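Local coordinates for A rubisco-like protein (Burkholderia fungorum, PDB 3NWR), which is a RuBisCO-like protein, related to the large chain of ribulose bisphosphate carboxylase, and probably acts as a lyase, at residues Thr125-Arg133 and Ser292-Ala303. Residues are numbered along the deposited sequence; the frame is centred on the assembly and turned at random.
Sequences TGVRLLSLR and SRDPALGMSFQA
Val127 to Leu129 pair in parallel with Leu297 to Met299, so that a short piece of the TIM-barrel domain adds itself to strand 126-133, the outer strand of the N-terminal antiparallel sheet, which pairs along its other edge with strand 14-23. Leu129 carries the two firm backbone bonds of this ladder: its N donates to Gly298 O (2.9 Å), and its O accepts from Ser300 N (2.8 Å). Toward Gly126 the bonds from Val127 N to Ala296 O and from Gly298 N to Val127 O are both weak.

Arg128 provides the main polar side-chain link. With CG anti to the backbone N (chi1 -175°) and the chain extended to NE, it runs alongside the backbone carbonyls of the turn Asp294-Leu297, with CD close to Pro295 O. The guanidinium is gripped at its edge: NE donates almost straight to Ser300 OG (2.8 Å, 170°), and NH1 to Ser292 O (2.9 Å), which it meets from above the carbonyl plane. NH1 also makes a weak bond to Leu297 O. Met299 O lies over one face, and a water accepts from NH2 and lies within hydrogen-bonding distance of Ser292 O.

Apolar contact centres on Ala303, whose CB packs against Leu129 CG (3.6 Å) and less closely against Leu132, while Leu129 and Met299 run side by side. Gln302, bent at chi2 (-70°), turns its amide to the strand past the bulge at Leu130-Ser131: OE1 accepts from Leu132 N (2.9 Å), and NE2 reaches Leu132 O through a water.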
loop_
_atom_site.group_PDB
_atom_site.type_symbol
_atom_site.label_atom_id
_atom_site.label_comp_id
_atom_site.label_asym_id
_atom_site.label_seq_id
_atom_site.Cartn_x
_atom_site.Cartn_y
_atom_site.Cartn_z
ATOM N N THR A 125 10.103 -3.222 -18.116
ATOM C CA THR A 125 9.122 -2.222 -18.514
ATOM C C THR A 125 7.716 -2.684 -18.131
ATOM O O THR A 125 6.716 -2.097 -18.545
ATOM C CB THR A 125 9.207 -1.915 -20.028
ATOM O OG1 THR A 125 9.103 -3.135 -20.784
ATOM C CG2 THR A 125 10.531 -1.233 -20.335
ATOM N N GLY A 126 7.658 -3.743 -17.331
ATOM C CA GLY A 126 6.415 -4.275 -16.802
ATOM C C GLY A 126 6.729 -5.370 -15.790
ATOM O O GLY A 126 7.612 -6.197 -16.019
ATOM N N VAL A 127 6.029 -5.361 -14.657
ATOM C CA VAL A 127 6.130 -6.431 -13.670
ATOM C C VAL A 127 4.854 -6.445 -12.847
ATOM O O VAL A 127 4.479 -5.426 -12.236
ATOM C CB VAL A 127 7.325 -6.277 -12.695
ATOM C CG1 VAL A 127 7.246 -7.320 -11.601
ATOM C CG2 VAL A 127 8.647 -6.409 -13.416
ATOM N N ARG A 128 4.191 -7.594 -12.843
ATOM C CA ARG A 128 2.986 -7.778 -12.051
ATOM C C ARG A 128 3.021 -9.115 -11.341
ATOM O O ARG A 128 3.276 -10.152 -11.955
ATOM C CB ARG A 128 1.745 -7.699 -12.930
ATOM C CG ARG A 128 0.413 -7.771 -12.165
ATOM C CD ARG A 128 -0.701 -7.628 -13.160
ATOM N NE ARG A 128 -2.042 -7.781 -12.614
ATOM C CZ ARG A 128 -2.908 -6.785 -12.472
ATOM N NH1 ARG A 128 -2.563 -5.539 -12.783
ATOM N NH2 ARG A 128 -4.122 -7.045 -12.018
ATOM N N LEU A 129 2.763 -9.087 -10.038
ATOM C CA LEU A 129 2.637 -10.308 -9.262
ATOM C C LEU A 129 1.242 -10.863 -9.481
ATOM O O LEU A 129 0.258 -10.207 -9.162
ATOM C CB LEU A 129 2.848 -10.003 -7.782
ATOM C CG LEU A 129 2.560 -11.150 -6.819
ATOM C CD1 LEU A 129 3.468 -12.346 -7.076
ATOM C CD2 LEU A 129 2.685 -10.670 -5.358
ATOM N N LEU A 130 1.158 -12.059 -10.055
ATOM C CA LEU A 130 -0.129 -12.660 -10.417
ATOM C C LEU A 130 -0.738 -13.521 -9.317
ATOM O O LEU A 130 -1.943 -13.461 -9.059
ATOM C CB LEU A 130 0.033 -13.532 -11.668
ATOM C CG LEU A 130 0.697 -12.864 -12.866
ATOM C CD1 LEU A 130 0.901 -13.891 -13.988
ATOM C CD2 LEU A 130 -0.134 -11.687 -13.347
ATOM N N SER A 131 0.081 -14.350 -8.684
ATOM C CA SER A 131 -0.455 -15.327 -7.755
ATOM C C SER A 131 0.616 -15.849 -6.810
ATOM O O SER A 131 1.815 -15.713 -7.072
ATOM C CB SER A 131 -1.102 -16.488 -8.521
ATOM O OG SER A 131 -0.148 -17.105 -9.357
ATOM N N LEU A 132 0.165 -16.432 -5.700
ATOM C CA LEU A 132 1.047 -17.005 -4.687
ATOM C C LEU A 132 0.553 -18.392 -4.323
ATOM O O LEU A 132 -0.653 -18.652 -4.328
ATOM C CB LEU A 132 1.044 -16.153 -3.419
ATOM C CG LEU A 132 1.656 -14.759 -3.559
ATOM C CD1 LEU A 132 1.307 -13.906 -2.339
ATOM C CD2 LEU A 132 3.155 -14.865 -3.730
ATOM N N ARG A 133 1.486 -19.277 -3.992
ATOM C CA ARG A 133 1.129 -20.584 -3.460
ATOM C C ARG A 133 1.946 -20.859 -2.206
ATOM O O ARG A 133 3.172 -20.914 -2.252
ATOM C CB ARG A 133 1.373 -21.676 -4.499
ATOM C CG ARG A 133 0.370 -21.661 -5.635
ATOM C CD ARG A 133 0.700 -22.715 -6.682
ATOM N NE ARG A 133 1.965 -22.423 -7.346
ATOM C CZ ARG A 133 2.106 -21.502 -8.297
ATOM N NH1 ARG A 133 1.060 -20.785 -8.689
ATOM N NH2 ARG A 133 3.292 -21.290 -8.850
ATOM N N SER A 292 -3.386 -2.140 -9.237
ATOM C CA SER A 292 -3.864 -3.162 -10.170
ATOM C C SER A 292 -4.458 -2.723 -11.515
ATOM O O SER A 292 -4.618 -3.579 -12.387
ATOM C CB SER A 292 -4.887 -4.066 -9.463
ATOM O OG SER A 292 -6.049 -3.330 -9.100
ATOM N N ARG A 293 -4.808 -1.445 -11.693
ATOM C CA ARG A 293 -5.515 -1.021 -12.923
ATOM C C ARG A 293 -4.683 -1.211 -14.180
ATOM O O ARG A 293 -5.240 -1.423 -15.255
ATOM C CB ARG A 293 -5.951 0.456 -12.891
ATOM C CG ARG A 293 -7.083 0.839 -11.941
ATOM C CD ARG A 293 -8.505 0.844 -12.538
ATOM N NE ARG A 293 -8.685 1.256 -13.943
ATOM C CZ ARG A 293 -9.285 2.379 -14.346
ATOM N NH1 ARG A 293 -9.737 3.276 -13.469
ATOM N NH2 ARG A 293 -9.438 2.604 -15.644
ATOM N N ASP A 294 -3.366 -1.089 -14.068
ATOM C CA ASP A 294 -2.486 -1.278 -15.226
ATOM C C ASP A 294 -2.090 -2.751 -15.302
ATOM O O ASP A 294 -1.411 -3.252 -14.406
ATOM C CB ASP A 294 -1.251 -0.383 -15.088
ATOM C CG ASP A 294 -0.289 -0.512 -16.252
ATOM O OD1 ASP A 294 -0.341 -1.530 -16.975
ATOM O OD2 ASP A 294 0.535 0.419 -16.421
ATOM N N PRO A 295 -2.522 -3.456 -16.361
ATOM C CA PRO A 295 -2.263 -4.900 -16.433
ATOM C C PRO A 295 -0.777 -5.266 -16.436
ATOM O O PRO A 295 -0.442 -6.422 -16.164
ATOM C CB PRO A 295 -2.918 -5.314 -17.765
ATOM C CG PRO A 295 -3.056 -4.053 -18.535
ATOM C CD PRO A 295 -3.302 -2.980 -17.515
ATOM N N ALA A 296 0.096 -4.309 -16.727
ATOM C CA ALA A 296 1.531 -4.579 -16.760
ATOM C C ALA A 296 2.202 -4.335 -15.419
ATOM O O ALA A 296 3.409 -4.491 -15.299
ATOM C CB ALA A 296 2.211 -3.734 -17.836
ATOM N N LEU A 297 1.427 -3.944 -14.411
ATOM C CA LEU A 297 2.016 -3.501 -13.154
ATOM C C LEU A 297 1.221 -3.966 -11.950
ATOM O O LEU A 297 0.016 -4.146 -12.030
ATOM C CB LEU A 297 2.086 -1.967 -13.139
ATOM C CG LEU A 297 2.806 -1.257 -11.991
ATOM C CD1 LEU A 297 4.283 -1.652 -11.963
ATOM C CD2 LEU A 297 2.663 0.262 -12.130
ATOM N N GLY A 298 1.909 -4.146 -10.829
ATOM C CA GLY A 298 1.230 -4.272 -9.551
ATOM C C GLY A 298 0.907 -5.689 -9.118
ATOM O O GLY A 298 1.773 -6.563 -9.143
ATOM N N MET A 299 -0.345 -5.922 -8.736
ATOM C CA MET A 299 -0.708 -7.175 -8.097
ATOM C C MET A 299 -2.103 -7.606 -8.522
ATOM O O MET A 299 -3.067 -6.858 -8.344
ATOM C CB MET A 299 -0.654 -7.001 -6.577
ATOM C CG MET A 299 -0.499 -8.279 -5.812
ATOM S SD MET A 299 -0.377 -7.929 -4.040
ATOM C CE MET A 299 1.030 -6.845 -3.927
ATOM N N SER A 300 -2.214 -8.803 -9.096
ATOM C CA SER A 300 -3.531 -9.384 -9.366
ATOM C C SER A 300 -4.197 -9.799 -8.057
ATOM O O SER A 300 -3.532 -9.971 -7.021
ATOM C CB SER A 300 -3.416 -10.608 -10.278
ATOM O OG SER A 300 -2.797 -10.256 -11.503
ATOM N N PHE A 301 -5.510 -9.978 -8.098
ATOM C CA PHE A 301 -6.250 -10.187 -6.858
ATOM C C PHE A 301 -5.847 -11.477 -6.142
ATOM O O PHE A 301 -5.795 -11.516 -4.926
ATOM C CB PHE A 301 -7.766 -10.154 -7.105
ATOM C CG PHE A 301 -8.594 -10.163 -5.845
ATOM C CD1 PHE A 301 -8.824 -8.991 -5.128
ATOM C CD2 PHE A 301 -9.155 -11.341 -5.394
ATOM C CE1 PHE A 301 -9.607 -9.012 -3.962
ATOM C CE2 PHE A 301 -9.935 -11.370 -4.243
ATOM C CZ PHE A 301 -10.161 -10.198 -3.528
ATOM N N GLN A 302 -5.568 -12.543 -6.887
ATOM C CA GLN A 302 -5.229 -13.816 -6.239
ATOM C C GLN A 302 -4.099 -13.629 -5.228
ATOM O O GLN A 302 -4.176 -14.109 -4.088
ATOM C CB GLN A 302 -4.831 -14.854 -7.291
ATOM C CG GLN A 302 -4.899 -16.296 -6.830
ATOM C CD GLN A 302 -3.835 -16.658 -5.818
ATOM O OE1 GLN A 302 -2.741 -16.078 -5.784
ATOM N NE2 GLN A 302 -4.156 -17.629 -4.967
ATOM N N ALA A 303 -3.053 -12.924 -5.653
ATOM C CA ALA A 303 -1.904 -12.674 -4.793
ATOM C C ALA A 303 -2.270 -11.715 -3.653
ATOM O O ALA A 303 -1.943 -11.961 -2.486
ATOM C CB ALA A 303 -0.739 -12.117 -5.605
HETATM O O HOH W 1 -6.684 -5.686 -12.739
HETATM O O HOH W 2 -2.735 -18.473 -2.482
#